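Lmo0651 protein (Listeria monocytogenes serovar 1/2a, PDB 6EP3) is a GntR-family transcription factor that controls expression of the Agr system and mediates virulence, probably by binding specific regulatory DNA. Local coordinates at residues Y103-E108 / E188-G193; N180-Q185 / I202-A207. All coordinates share one frame; numbering follows the deposited sequence.

Contact 1: Y103-E108 / E188-G193; sequences YEMDLE and ELLAEG
Met-105, in the loop leading into helix 107-123, and Leu-107, at its first residue, reach toward Leu-190 and Ala-191, in the last turn of helix 173-192. The contact is wholly apolar across the two segments, burying 167 Å² in all. Met-105 comes first and touches lightly: its SD lies 4.3 Å from CD2 of Leu-190, a long, flexible thioether feeling the tip of a branched side chain. At Asp-106 the chain folds into an inverse gamma turn, closed by a weak bond from Leu-107 N to Met-105 O, and the residues flanking it in sequence, Met-105 and Leu-107, both point toward the other segment. Asp-106 itself turns its carboxylate to the helix it precedes, where OD2 caps the backbone N of Lys-109. Leu-107 makes the closest approach. Its two methyls divide the work: CD1 rests on the backbone, 3.6 Å from CA of Ala-191, while CD2 sits 4.0 Å from CB of Leu-190. With CG anti to its carbonyl carbon (chi1 -63°), the branch spreads over both neighbours. The small methyl of Ala-191 suits this spot, since it lets Leu-107 settle almost on the helix backbone; Leu-190, the buried partner, also packs on Ile-95 and Ala-198, and Phe-143 covers both Met-105 and Leu-107. Just beyond, Gly-193 takes a positive phi (89°), at which a CB would press on the preceding carbonyl. An N-capped helix start thus meets a helix end closed by a Schellman motif, within the all-helical FCD domain.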
loop_
_atom_site.group_PDB
_atom_site.type_symbol
_atom_site.label_atom_id
_atom_site.label_comp_id
_atom_site.label_asym_id
_atom_site.label_seq_id
_atom_site.Cartn_x
_atom_site.Cartn_y
_atom_site.Cartn_z
ATOM N N TYR B 103 0.684 20.330 -13.423
ATOM C CA TYR B 103 1.631 19.363 -13.952
ATOM C C TYR B 103 1.331 19.066 -15.420
ATOM O O TYR B 103 0.243 19.340 -15.934
ATOM C CB TYR B 103 1.601 18.069 -13.138
ATOM C CG TYR B 103 2.009 18.241 -11.696
ATOM C CD1 TYR B 103 1.512 17.400 -10.706
ATOM C CD2 TYR B 103 2.899 19.238 -11.325
ATOM C CE1 TYR B 103 1.892 17.550 -9.390
ATOM C CE2 TYR B 103 3.285 19.397 -10.011
ATOM C CZ TYR B 103 2.778 18.551 -9.045
ATOM O OH TYR B 103 3.160 18.710 -7.730
ATOM N N GLU B 104 2.312 18.469 -16.087
ATOM C CA GLU B 104 2.176 18.044 -17.473
ATOM C C GLU B 104 1.815 16.564 -17.491
ATOM O O GLU B 104 2.662 15.707 -17.219
ATOM C CB GLU B 104 3.481 18.302 -18.220
ATOM C CG GLU B 104 3.347 18.547 -19.702
ATOM C CD GLU B 104 4.683 18.872 -20.338
ATOM O OE1 GLU B 104 5.422 17.926 -20.677
ATOM O OE2 GLU B 104 5.004 20.074 -20.472
ATOM N N MET B 105 0.562 16.267 -17.822
ATOM C CA MET B 105 0.103 14.887 -17.879
ATOM C C MET B 105 0.563 14.232 -19.174
ATOM O O MET B 105 0.378 14.787 -20.262
ATOM C CB MET B 105 -1.420 14.830 -17.773
ATOM C CG MET B 105 -1.987 15.516 -16.546
ATOM S SD MET B 105 -3.787 15.565 -16.597
ATOM C CE MET B 105 -4.079 17.330 -16.590
ATOM N N ASP B 106 1.169 13.050 -19.056
ATOM C CA ASP B 106 1.572 12.257 -20.219
ATOM C C ASP B 106 0.316 11.678 -20.862
ATOM O O ASP B 106 -0.006 10.495 -20.726
ATOM C CB ASP B 106 2.547 11.158 -19.819
ATOM C CG ASP B 106 3.390 10.669 -20.982
ATOM O OD1 ASP B 106 4.594 10.409 -20.778
ATOM O OD2 ASP B 106 2.850 10.538 -22.101
ATOM N N LEU B 107 -0.413 12.538 -21.578
ATOM C CA LEU B 107 -1.662 12.114 -22.203
ATOM C C LEU B 107 -1.431 11.215 -23.411
ATOM O O LEU B 107 -2.354 10.498 -23.816
ATOM C CB LEU B 107 -2.486 13.334 -22.618
ATOM C CG LEU B 107 -2.944 14.223 -21.463
ATOM C CD1 LEU B 107 -3.732 15.402 -21.991
ATOM C CD2 LEU B 107 -3.776 13.421 -20.472
ATOM N N GLU B 108 -0.226 11.229 -23.988
ATOM C CA GLU B 108 0.060 10.329 -25.102
ATOM C C GLU B 108 0.207 8.895 -24.618
ATOM O O GLU B 108 -0.291 7.957 -25.256
ATOM C CB GLU B 108 1.326 10.778 -25.824
ATOM C CG GLU B 108 1.208 12.139 -26.470
ATOM C CD GLU B 108 2.558 12.756 -26.742
ATOM O OE1 GLU B 108 3.561 12.240 -26.203
ATOM O OE2 GLU B 108 2.617 13.756 -27.488
ATOM N N GLU B 188 -10.158 12.359 -23.445
ATOM C CA GLU B 188 -10.517 13.540 -24.222
ATOM C C GLU B 188 -10.805 14.733 -23.323
ATOM O O GLU B 188 -10.377 15.855 -23.619
ATOM C CB GLU B 188 -11.723 13.237 -25.111
ATOM C CG GLU B 188 -11.376 12.494 -26.387
ATOM C CD GLU B 188 -12.586 12.219 -27.258
ATOM O OE1 GLU B 188 -13.631 12.877 -27.062
ATOM O OE2 GLU B 188 -12.491 11.341 -28.139
ATOM N N LEU B 189 -11.524 14.516 -22.221
ATOM C CA LEU B 189 -11.790 15.618 -21.307
ATOM C C LEU B 189 -10.498 16.141 -20.699
ATOM O O LEU B 189 -10.301 17.358 -20.605
ATOM C CB LEU B 189 -12.768 15.181 -20.221
ATOM C CG LEU B 189 -14.174 14.859 -20.726
ATOM C CD1 LEU B 189 -14.982 14.177 -19.640
ATOM C CD2 LEU B 189 -14.877 16.118 -21.209
ATOM N N LEU B 190 -9.577 15.240 -20.340
ATOM C CA LEU B 190 -8.294 15.689 -19.816
ATOM C C LEU B 190 -7.532 16.495 -20.857
ATOM O O LEU B 190 -6.972 17.553 -20.547
ATOM C CB LEU B 190 -7.466 14.489 -19.357
ATOM C CG LEU B 190 -7.917 13.806 -18.065
ATOM C CD1 LEU B 190 -6.999 12.645 -17.729
ATOM C CD2 LEU B 190 -7.970 14.806 -16.918
ATOM N N ALA B 191 -7.538 16.033 -22.111
ATOM C CA ALA B 191 -6.814 16.736 -23.162
ATOM C C ALA B 191 -7.426 18.098 -23.458
ATOM O O ALA B 191 -6.705 19.030 -23.834
ATOM C CB ALA B 191 -6.771 15.881 -24.429
ATOM N N GLU B 192 -8.740 18.235 -23.297
ATOM C CA GLU B 192 -9.411 19.510 -23.509
ATOM C C GLU B 192 -9.389 20.406 -22.279
ATOM O O GLU B 192 -9.780 21.574 -22.375
ATOM C CB GLU B 192 -10.863 19.278 -23.940
ATOM C CG GLU B 192 -11.007 18.737 -25.352
ATOM C CD GLU B 192 -12.368 18.123 -25.608
ATOM O OE1 GLU B 192 -12.468 17.248 -26.494
ATOM O OE2 GLU B 192 -13.335 18.516 -24.921
ATOM N N GLY B 193 -8.969 19.886 -21.130
ATOM C CA GLY B 193 -8.870 20.683 -19.927
ATOM C C GLY B 193 -10.116 20.732 -19.076
ATOM O O GLY B 193 -10.155 21.502 -18.109
#

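Contact 2: N180-Q185 / I202-A207; sequences NKKSNQ and IKSMFA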
loop_
_atom_site.group_PDB
_atom_site.type_symbol
_atom_site.label_atom_id
_atom_site.label_comp_id
_atom_site.label_asym_id
_atom_site.label_seq_id
_atom_site.Cartn_x
_atom_site.Cartn_y
_atom_site.Cartn_z
ATOM N N ASN B 180 -14.224 0.983 -22.487
ATOM C CA ASN B 180 -13.320 1.615 -23.445
ATOM C C ASN B 180 -13.802 3.017 -23.809
ATOM O O ASN B 180 -13.002 3.960 -23.891
ATOM C CB ASN B 180 -13.193 0.754 -24.702
ATOM C CG ASN B 180 -12.552 -0.595 -24.430
ATOM O OD1 ASN B 180 -12.033 -0.848 -23.339
ATOM N ND2 ASN B 180 -12.574 -1.467 -25.435
ATOM N N LYS B 181 -15.111 3.170 -24.036
ATOM C CA LYS B 181 -15.665 4.484 -24.345
ATOM C C LYS B 181 -15.459 5.451 -23.188
ATOM O O LYS B 181 -15.130 6.623 -23.400
ATOM C CB LYS B 181 -17.153 4.364 -24.681
ATOM C CG LYS B 181 -17.887 5.702 -24.728
ATOM C CD LYS B 181 -19.332 5.541 -25.186
ATOM C CE LYS B 181 -20.192 4.889 -24.111
ATOM N NZ LYS B 181 -21.571 4.600 -24.601
ATOM N N LYS B 182 -15.644 4.976 -21.955
ATOM C CA LYS B 182 -15.436 5.836 -20.795
ATOM C C LYS B 182 -13.977 6.251 -20.674
ATOM O O LYS B 182 -13.675 7.409 -20.364
ATOM C CB LYS B 182 -15.895 5.120 -19.527
ATOM C CG LYS B 182 -17.379 5.265 -19.239
ATOM C CD LYS B 182 -17.718 6.682 -18.801
ATOM C CE LYS B 182 -19.218 6.915 -18.774
ATOM N NZ LYS B 182 -19.812 6.817 -20.139
ATOM N N SER B 183 -13.057 5.317 -20.923
ATOM C CA SER B 183 -11.635 5.639 -20.875
ATOM C C SER B 183 -11.279 6.685 -21.922
ATOM O O SER B 183 -10.523 7.628 -21.643
ATOM C CB SER B 183 -10.815 4.369 -21.090
ATOM O OG SER B 183 -11.288 3.325 -20.256
ATOM N N ASN B 184 -11.824 6.542 -23.133
ATOM C CA ASN B 184 -11.571 7.535 -24.171
ATOM C C ASN B 184 -12.176 8.889 -23.812
ATOM O O ASN B 184 -11.575 9.934 -24.083
ATOM C CB ASN B 184 -12.114 7.054 -25.514
ATOM C CG ASN B 184 -11.905 8.070 -26.606
ATOM O OD1 ASN B 184 -10.792 8.242 -27.100
ATOM N ND2 ASN B 184 -12.972 8.762 -26.984
ATOM N N GLN B 185 -13.365 8.889 -23.208
ATOM C CA GLN B 185 -13.979 10.137 -22.771
ATOM C C GLN B 185 -13.120 10.827 -21.719
ATOM O O GLN B 185 -12.957 12.053 -21.738
ATOM C CB GLN B 185 -15.371 9.853 -22.204
ATOM C CG GLN B 185 -16.510 9.986 -23.191
ATOM C CD GLN B 185 -17.832 9.519 -22.610
ATOM O OE1 GLN B 185 -18.046 9.571 -21.398
ATOM N NE2 GLN B 185 -18.724 9.049 -23.474
ATOM N N ILE B 202 -14.790 9.760 -14.374
ATOM C CA ILE B 202 -14.094 8.721 -13.616
ATOM C C ILE B 202 -15.016 8.146 -12.548
ATOM O O ILE B 202 -15.108 6.924 -12.359
ATOM C CB ILE B 202 -12.813 9.294 -12.985
ATOM C CG1 ILE B 202 -11.811 9.698 -14.064
ATOM C CG2 ILE B 202 -12.197 8.293 -12.017
ATOM C CD1 ILE B 202 -10.637 10.476 -13.524
ATOM N N LYS B 203 -15.700 9.034 -11.826
ATOM C CA LYS B 203 -16.610 8.600 -10.774
ATOM C C LYS B 203 -17.739 7.749 -11.342
ATOM O O LYS B 203 -18.101 6.717 -10.764
ATOM C CB LYS B 203 -17.159 9.820 -10.036
ATOM C CG LYS B 203 -18.288 9.519 -9.068
ATOM C CD LYS B 203 -18.632 10.741 -8.228
ATOM C CE LYS B 203 -19.710 10.420 -7.205
ATOM N NZ LYS B 203 -20.057 11.604 -6.365
ATOM N N SER B 204 -18.292 8.156 -12.487
ATOM C CA SER B 204 -19.354 7.383 -13.126
ATOM C C SER B 204 -18.854 6.011 -13.562
ATOM O O SER B 204 -19.551 5.003 -13.391
ATOM C CB SER B 204 -19.902 8.153 -14.326
ATOM O OG SER B 204 -20.716 7.327 -15.138
ATOM N N MET B 205 -17.652 5.961 -14.140
ATOM C CA MET B 205 -17.050 4.691 -14.530
ATOM C C MET B 205 -16.947 3.752 -13.340
ATOM O O MET B 205 -17.351 2.582 -13.411
ATOM C CB MET B 205 -15.667 4.940 -15.135
ATOM C CG MET B 205 -15.014 3.710 -15.751
ATOM S SD MET B 205 -13.311 4.000 -16.292
ATOM C CE MET B 205 -12.518 4.339 -14.719
ATOM N N PHE B 206 -16.405 4.255 -12.230
ATOM C CA PHE B 206 -16.227 3.409 -11.055
ATOM C C PHE B 206 -17.569 2.987 -10.468
ATOM O O PHE B 206 -17.722 1.847 -10.020
ATOM C CB PHE B 206 -15.375 4.132 -10.012
ATOM C CG PHE B 206 -13.896 3.983 -10.232
ATOM C CD1 PHE B 206 -13.225 2.852 -9.803
ATOM C CD2 PHE B 206 -13.184 4.967 -10.897
ATOM C CE1 PHE B 206 -11.864 2.717 -10.012
ATOM C CE2 PHE B 206 -11.826 4.834 -11.114
ATOM C CZ PHE B 206 -11.167 3.707 -10.672
ATOM N N ALA B 207 -18.563 3.879 -10.487
ATOM C CA ALA B 207 -19.876 3.522 -9.956
ATOM C C ALA B 207 -20.521 2.417 -10.779
ATOM O O ALA B 207 -21.093 1.465 -10.225
ATOM C CB ALA B 207 -20.778 4.755 -9.918
#
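Lys-182 carries the first segment's side of this contact, lying against Ser-204 and Met-205 on the adjoining helix. Along 202-207, Ile-202 comes first and points away from Lys-182; its CG2 meets the edge of the Phe-206 ring, in the ring plane, one turn further on. Ser-204 faces the other helix at the partly exposed margin. Its OG comes 4.0 Å from CE of Lys-182, a contact with the methylene rather than the charge, for NZ lies 5.1 Å from that same OG of Ser-204. The lysine is kinked at chi2 (-71°) and again at chi4, so that CE comes beside the serine while NZ is carried past it. A small polar residue suits this partly exposed place beside the lysine methylenes.

Deeper in, Met-205 is buried, and its CG lies 4.1 Å from CB of Lys-182, near the place where the two backbones come closest, 6.6 Å between CA of Lys-182 and CA of Met-205. A bend at chi3 turns CE of Met-205 toward the Phe-206 ring, 3.7 Å from its CE2. An unbranched, pliable side chain suits such a seam, packing between the helices with no hydrogen bond across the two segments.

Helices 173-192 and 195-219 run roughly antiparallel here as the two arms of a helical hairpin. Ile-186 backs the inner side, touching both Ile-202 and Met-205. Beyond them, Ile-202 and Phe-206 pack on Val-91 and Ile-87 of helix 77-101, while Ser-183 leans on Met-117 of helix 107-123.

In the fold
Helix 173-192 serves both contacts: its middle, 180-185, packs on helix 195-219 in contact 2, and its end, 188-193, meets the start of helix 107-123 in contact 1. The centres of the two contacts are 15 Å apart, on the same side of the chain's centre, from which contact 2 lies about 17 Å and contact 1 about 24 Å, centre to centre. A hydrogen bond between Asn-184 and Glu-188 spans the adjoining segments along the shared helix. One contact joins consecutive helices, the other brings together parts far apart in sequence, and their segments alternate along the chain. Because helix 173-192 is common to both, together they join three helices of the FCD domain.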